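Local coordinates for type IV pilus assembly protein PilF (Thermus thermophilus HB8, PDB 5OIU) that binds ATP and magnesium as a hexameric AAA+ motor and probably powers assembly of type IV pili through ATP hydrolysis, at residues C[144-158]-C[267-279]. Sequence-based numbering, arbitrary orientation.
Sequences IFLITGPTGSGKSFT and AALIGVLSQRLVR. With MG (magnesium ion), chain R; ATP (adenosine-5'-triphosphate), chain Q.
Gln275 reaches from strand 269-279 to the phosphate-binding loop and uses both polar atoms of its amide there. NE2 donates to Ser153 O at 3.1 Å, nearly in the amide plane and onto a lone pair of that carbonyl. OE1 accepts the hydroxyl of Thr158, OG1 to OE1 2.7 Å, in the carbonyl plane, so bonds to both OE1 and NE2 fix the rotation of the buried amide. Gln275 CG, set between the backbone N and the carbonyl carbon (chi1 61°), with an extended chain beyond, carries the amide to the start of helix 155-158. Upstream, strands 144-148 and 269-279 run parallel. Ile144, Leu146 and Thr148 each spend both N-H and C=O on the neighbouring strand or on Ala268 just before it; Leu146 O receives Leu273 N at 2.8 Å. Phe145 and Ile147 turn their backbone bonds to strand 238-243, as expected in the middle of a sheet. Between strand 144-148 and helix 155-158, residues 149-156 form the Walker A P-loop of a P-loop NTPase core. Amides here grip ATP: Gly152 N holds O1G, Lys155 N holds O1B, Ser156 N holds O2B at 2.8 Å, and Phe157 N holds O1A. Lys155 NZ also donates to O1B, while Ser156 OG binds magnesium at 2.2 Å beside O2G, O2B and three waters. Ser153 OG bonds Pro150 O inside the turn. Pro150 CD lies over one face of the Arg276 guanidinium, 3.5 Å from Arg276 NH1; NH1 donates to Gln275 O and NH2 to Asn246 O. Thr148 OG1 bonds with Thr245 and Leu243 O. Leu277 rests CG on Ser153 O and brings CD1 to 3.3 Å from ATP O4', with CD2 against the adenine. On the sheet face shared by Phe145, Ile147 and Leu273, Leu273 CB meets Phe145 CZ at 3.7 Å.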
loop_
_atom_site.group_PDB
_atom_site.type_symbol
_atom_site.label_atom_id
_atom_site.label_comp_id
_atom_site.label_asym_id
_atom_site.label_seq_id
_atom_site.Cartn_x
_atom_site.Cartn_y
_atom_site.Cartn_z
ATOM N N ILE C 144 6.394 15.882 -20.647
ATOM C CA ILE C 144 6.507 16.768 -19.493
ATOM C C ILE C 144 7.899 16.606 -18.907
ATOM O O ILE C 144 8.347 15.486 -18.631
ATOM C CB ILE C 144 5.409 16.506 -18.447
ATOM C CG1 ILE C 144 5.564 17.436 -17.253
ATOM C CG2 ILE C 144 5.340 15.033 -18.035
ATOM C CD1 ILE C 144 4.225 17.807 -16.638
ATOM N N PHE C 145 8.603 17.721 -18.780
ATOM C CA PHE C 145 9.935 17.772 -18.197
ATOM C C PHE C 145 9.811 18.524 -16.881
ATOM O O PHE C 145 9.316 19.654 -16.862
ATOM C CB PHE C 145 10.904 18.453 -19.158
ATOM C CG PHE C 145 12.259 18.622 -18.618
ATOM C CD1 PHE C 145 12.833 17.629 -17.855
ATOM C CD2 PHE C 145 12.974 19.782 -18.869
ATOM C CE1 PHE C 145 14.089 17.782 -17.332
ATOM C CE2 PHE C 145 14.241 19.942 -18.352
ATOM C CZ PHE C 145 14.804 18.940 -17.591
ATOM N N LEU C 146 10.183 17.872 -15.783
ATOM C CA LEU C 146 9.963 18.416 -14.444
ATOM C C LEU C 146 11.252 19.004 -13.910
ATOM O O LEU C 146 12.293 18.338 -13.927
ATOM C CB LEU C 146 9.455 17.346 -13.479
ATOM C CG LEU C 146 8.069 16.771 -13.725
ATOM C CD1 LEU C 146 7.723 15.761 -12.629
ATOM C CD2 LEU C 146 7.043 17.899 -13.806
ATOM N N ILE C 147 11.187 20.258 -13.464
ATOM C CA ILE C 147 12.299 20.915 -12.780
ATOM C C ILE C 147 11.984 20.925 -11.297
ATOM O O ILE C 147 10.924 21.403 -10.879
ATOM C CB ILE C 147 12.529 22.355 -13.274
ATOM C CG1 ILE C 147 12.502 22.456 -14.807
ATOM C CG2 ILE C 147 13.811 22.918 -12.638
ATOM C CD1 ILE C 147 13.545 21.654 -15.498
ATOM N N THR C 148 12.908 20.434 -10.499
ATOM C CA THR C 148 12.571 20.135 -9.124
ATOM C C THR C 148 13.722 20.533 -8.209
ATOM O O THR C 148 14.898 20.546 -8.600
ATOM C CB THR C 148 12.188 18.635 -8.979
ATOM O OG1 THR C 148 11.502 18.406 -7.739
ATOM C CG2 THR C 148 13.398 17.741 -9.040
ATOM N N GLY C 149 13.353 20.892 -6.989
ATOM C CA GLY C 149 14.305 21.244 -5.977
ATOM C C GLY C 149 13.568 21.831 -4.800
ATOM O O GLY C 149 12.355 22.073 -4.854
ATOM N N PRO C 150 14.281 22.057 -3.705
ATOM C CA PRO C 150 13.683 22.766 -2.579
ATOM C C PRO C 150 13.487 24.226 -2.942
ATOM O O PRO C 150 13.906 24.705 -4.002
ATOM C CB PRO C 150 14.704 22.587 -1.451
ATOM C CG PRO C 150 15.991 22.462 -2.163
ATOM C CD PRO C 150 15.691 21.720 -3.449
ATOM N N THR C 151 12.817 24.926 -2.038
ATOM C CA THR C 151 12.509 26.334 -2.242
ATOM C C THR C 151 13.775 27.140 -2.498
ATOM O O THR C 151 14.800 26.933 -1.848
ATOM C CB THR C 151 11.774 26.869 -1.022
ATOM O OG1 THR C 151 10.591 26.082 -0.821
ATOM C CG2 THR C 151 11.419 28.302 -1.216
ATOM N N GLY C 152 13.704 28.047 -3.474
ATOM C CA GLY C 152 14.790 28.963 -3.751
ATOM C C GLY C 152 15.998 28.351 -4.412
ATOM O O GLY C 152 17.055 28.983 -4.442
ATOM N N SER C 153 15.877 27.154 -4.983
ATOM C CA SER C 153 17.046 26.450 -5.495
ATOM C C SER C 153 17.317 26.692 -6.976
ATOM O O SER C 153 18.114 25.950 -7.558
ATOM C CB SER C 153 16.916 24.943 -5.228
ATOM O OG SER C 153 15.786 24.396 -5.869
ATOM N N GLY C 154 16.702 27.711 -7.589
ATOM C CA GLY C 154 17.000 28.074 -8.971
ATOM C C GLY C 154 16.076 27.490 -10.031
ATOM O O GLY C 154 16.424 27.529 -11.223
ATOM N N LYS C 155 14.905 26.972 -9.637
ATOM C CA LYS C 155 14.016 26.288 -10.571
ATOM C C LYS C 155 13.521 27.228 -11.668
ATOM O O LYS C 155 13.575 26.898 -12.854
ATOM C CB LYS C 155 12.825 25.686 -9.824
ATOM C CG LYS C 155 13.156 24.584 -8.827
ATOM C CD LYS C 155 11.906 24.228 -8.011
ATOM C CE LYS C 155 12.042 24.701 -6.550
ATOM N NZ LYS C 155 11.411 26.024 -6.234
ATOM N N SER C 156 13.003 28.395 -11.288
ATOM C CA SER C 156 12.481 29.310 -12.292
ATOM C C SER C 156 13.591 29.847 -13.194
ATOM O O SER C 156 13.393 30.026 -14.401
ATOM C CB SER C 156 11.725 30.436 -11.613
ATOM O OG SER C 156 10.516 29.915 -11.124
ATOM N N PHE C 157 14.768 30.099 -12.637
ATOM C CA PHE C 157 15.868 30.602 -13.446
ATOM C C PHE C 157 16.273 29.582 -14.498
ATOM O O PHE C 157 16.483 29.928 -15.665
ATOM C CB PHE C 157 17.038 30.949 -12.537
ATOM C CG PHE C 157 18.110 31.758 -13.185
ATOM C CD1 PHE C 157 18.003 33.146 -13.262
ATOM C CD2 PHE C 157 19.273 31.144 -13.652
ATOM C CE1 PHE C 157 19.026 33.919 -13.821
ATOM C CE2 PHE C 157 20.300 31.903 -14.205
ATOM C CZ PHE C 157 20.178 33.295 -14.295
ATOM N N THR C 158 16.380 28.311 -14.105
ATOM C CA THR C 158 16.661 27.254 -15.078
ATOM C C THR C 158 15.542 27.143 -16.112
ATOM O O THR C 158 15.805 27.048 -17.318
ATOM C CB THR C 158 16.854 25.922 -14.347
ATOM O OG1 THR C 158 18.121 25.940 -13.693
ATOM C CG2 THR C 158 16.782 24.727 -15.311
ATOM N N ALA C 267 3.968 7.265 -19.704
ATOM C CA ALA C 267 3.833 7.642 -21.102
ATOM C C ALA C 267 4.288 9.070 -21.405
ATOM O O ALA C 267 4.601 9.366 -22.560
ATOM C CB ALA C 267 2.376 7.457 -21.538
ATOM N N ALA C 268 4.337 9.959 -20.409
ATOM C CA ALA C 268 4.464 11.400 -20.640
ATOM C C ALA C 268 5.763 11.996 -20.124
ATOM O O ALA C 268 6.304 12.923 -20.744
ATOM C CB ALA C 268 3.291 12.149 -19.990
ATOM N N LEU C 269 6.261 11.494 -18.995
ATOM C CA LEU C 269 7.436 12.072 -18.368
ATOM C C LEU C 269 8.654 11.807 -19.231
ATOM O O LEU C 269 8.953 10.656 -19.546
ATOM C CB LEU C 269 7.624 11.489 -16.977
ATOM C CG LEU C 269 8.809 12.062 -16.207
ATOM C CD1 LEU C 269 8.534 13.487 -15.872
ATOM C CD2 LEU C 269 9.043 11.264 -14.944
ATOM N N ILE C 270 9.358 12.865 -19.629
ATOM C CA ILE C 270 10.566 12.667 -20.409
ATOM C C ILE C 270 11.812 12.814 -19.560
ATOM O O ILE C 270 12.866 12.281 -19.936
ATOM C CB ILE C 270 10.629 13.613 -21.625
ATOM C CG1 ILE C 270 10.324 15.038 -21.213
ATOM C CG2 ILE C 270 9.624 13.201 -22.666
ATOM C CD1 ILE C 270 10.304 15.979 -22.384
ATOM N N GLY C 271 11.728 13.501 -18.430
ATOM C CA GLY C 271 12.881 13.634 -17.562
ATOM C C GLY C 271 12.555 14.477 -16.350
ATOM O O GLY C 271 11.543 15.193 -16.314
ATOM N N VAL C 272 13.433 14.367 -15.347
ATOM C CA VAL C 272 13.339 15.154 -14.123
ATOM C C VAL C 272 14.699 15.769 -13.842
ATOM O O VAL C 272 15.715 15.063 -13.825
ATOM C CB VAL C 272 12.873 14.317 -12.918
ATOM C CG1 VAL C 272 12.651 15.213 -11.712
ATOM C CG2 VAL C 272 11.590 13.587 -13.252
ATOM N N LEU C 273 14.722 17.076 -13.626
ATOM C CA LEU C 273 15.931 17.778 -13.225
ATOM C C LEU C 273 15.766 18.230 -11.785
ATOM O O LEU C 273 14.816 18.957 -11.473
ATOM C CB LEU C 273 16.198 18.982 -14.117
ATOM C CG LEU C 273 17.433 19.700 -13.615
ATOM C CD1 LEU C 273 18.637 18.864 -13.990
ATOM C CD2 LEU C 273 17.517 21.075 -14.225
ATOM N N SER C 274 16.685 17.804 -10.921
ATOM C CA SER C 274 16.768 18.281 -9.548
ATOM C C SER C 274 17.995 19.153 -9.386
ATOM O O SER C 274 19.067 18.819 -9.899
ATOM C CB SER C 274 16.856 17.122 -8.552
ATOM O OG SER C 274 16.607 17.606 -7.254
ATOM N N GLN C 275 17.868 20.258 -8.659
ATOM C CA GLN C 275 19.063 21.073 -8.527
ATOM C C GLN C 275 19.167 21.743 -7.158
ATOM O O GLN C 275 18.209 21.801 -6.380
ATOM C CB GLN C 275 19.141 22.109 -9.660
ATOM C CG GLN C 275 18.018 23.130 -9.761
ATOM C CD GLN C 275 18.302 24.119 -10.901
ATOM O OE1 GLN C 275 18.238 23.768 -12.082
ATOM N NE2 GLN C 275 18.646 25.347 -10.544
ATOM N N ARG C 276 20.380 22.225 -6.881
ATOM C CA ARG C 276 20.725 22.989 -5.691
ATOM C C ARG C 276 21.614 24.163 -6.084
ATOM O O ARG C 276 22.342 24.110 -7.081
ATOM C CB ARG C 276 21.479 22.140 -4.651
ATOM C CG ARG C 276 20.737 20.938 -4.190
ATOM C CD ARG C 276 19.439 21.345 -3.523
ATOM N NE ARG C 276 18.940 20.223 -2.739
ATOM C CZ ARG C 276 18.232 19.225 -3.260
ATOM N NH1 ARG C 276 17.908 19.237 -4.561
ATOM N NH2 ARG C 276 17.837 18.222 -2.479
ATOM N N LEU C 277 21.597 25.206 -5.265
ATOM C CA LEU C 277 22.595 26.265 -5.384
ATOM C C LEU C 277 23.646 26.131 -4.272
ATOM O O LEU C 277 23.305 26.045 -3.085
ATOM C CB LEU C 277 21.916 27.635 -5.354
ATOM C CG LEU C 277 20.981 27.968 -6.533
ATOM C CD1 LEU C 277 20.548 29.435 -6.500
ATOM C CD2 LEU C 277 21.623 27.660 -7.878
ATOM N N VAL C 278 24.924 26.076 -4.665
ATOM C CA VAL C 278 26.047 26.098 -3.730
ATOM C C VAL C 278 26.739 27.441 -3.848
ATOM O O VAL C 278 26.688 28.110 -4.885
ATOM C CB VAL C 278 27.104 24.985 -3.941
ATOM C CG1 VAL C 278 26.496 23.604 -3.894
ATOM C CG2 VAL C 278 27.842 25.208 -5.224
ATOM N N ARG C 279 27.415 27.825 -2.774
ATOM C CA ARG C 279 28.165 29.064 -2.775
ATOM C C ARG C 279 29.490 28.864 -3.498
ATOM O O ARG C 279 30.109 27.792 -3.436
ATOM C CB ARG C 279 28.397 29.553 -1.350
ATOM C CG ARG C 279 27.166 30.174 -0.747
ATOM C CD ARG C 279 27.508 30.872 0.532
ATOM N NE ARG C 279 27.964 29.914 1.528
ATOM C CZ ARG C 279 28.581 30.237 2.664
ATOM N NH1 ARG C 279 28.835 31.508 2.964
ATOM N NH2 ARG C 279 28.947 29.278 3.502
HETATM MG MG MG R . 10.516 29.751 -8.907
HETATM P PG ATP Q . 11.097 29.576 -5.690
HETATM O O1G ATP Q . 11.208 28.356 -4.780
HETATM O O2G ATP Q . 10.157 29.386 -6.862
HETATM O O3G ATP Q . 10.853 30.879 -4.973
HETATM P PB ATP Q . 13.279 29.076 -7.495
HETATM O O1B ATP Q . 13.546 27.656 -7.065
HETATM O O2B ATP Q . 12.508 29.376 -8.759
HETATM O O3B ATP Q . 12.576 29.867 -6.284
HETATM P PA ATP Q . 14.850 31.183 -8.504
HETATM O O1A ATP Q . 15.060 31.036 -9.987
HETATM O O2A ATP Q . 13.761 32.110 -8.020
HETATM O O3A ATP Q . 14.697 29.802 -7.692
HETATM O "O5'" ATP Q . 16.272 31.707 -7.983
HETATM C "C5'" ATP Q . 16.510 32.031 -6.615
HETATM C "C4'" ATP Q . 17.746 32.920 -6.586
HETATM O "O4'" ATP Q . 18.903 32.199 -7.023
HETATM C "C3'" ATP Q . 17.557 34.092 -7.530
HETATM O "O3'" ATP Q . 18.075 35.226 -6.808
HETATM C "C2'" ATP Q . 18.370 33.692 -8.758
HETATM O "O2'" ATP Q . 18.841 34.799 -9.549
HETATM C "C1'" ATP Q . 19.481 32.822 -8.167
HETATM N N9 ATP Q . 19.940 31.757 -9.081
HETATM C C8 ATP Q . 19.127 30.880 -9.710
HETATM N N7 ATP Q . 19.845 30.014 -10.472
HETATM C C5 ATP Q . 21.143 30.334 -10.346
HETATM C C6 ATP Q . 22.418 29.814 -10.889
HETATM N N6 ATP Q . 22.444 28.763 -11.748
HETATM N N1 ATP Q . 23.558 30.423 -10.502
HETATM C C2 ATP Q . 23.535 31.467 -9.647
HETATM N N3 ATP Q . 22.414 31.992 -9.112
HETATM C C4 ATP Q . 21.202 31.480 -9.418
HETATM O O HOH W 1 11.180 31.596 -8.499
HETATM O O HOH W 2 8.539 30.476 -9.230
HETATM O O HOH W 3 9.612 28.048 -8.991
#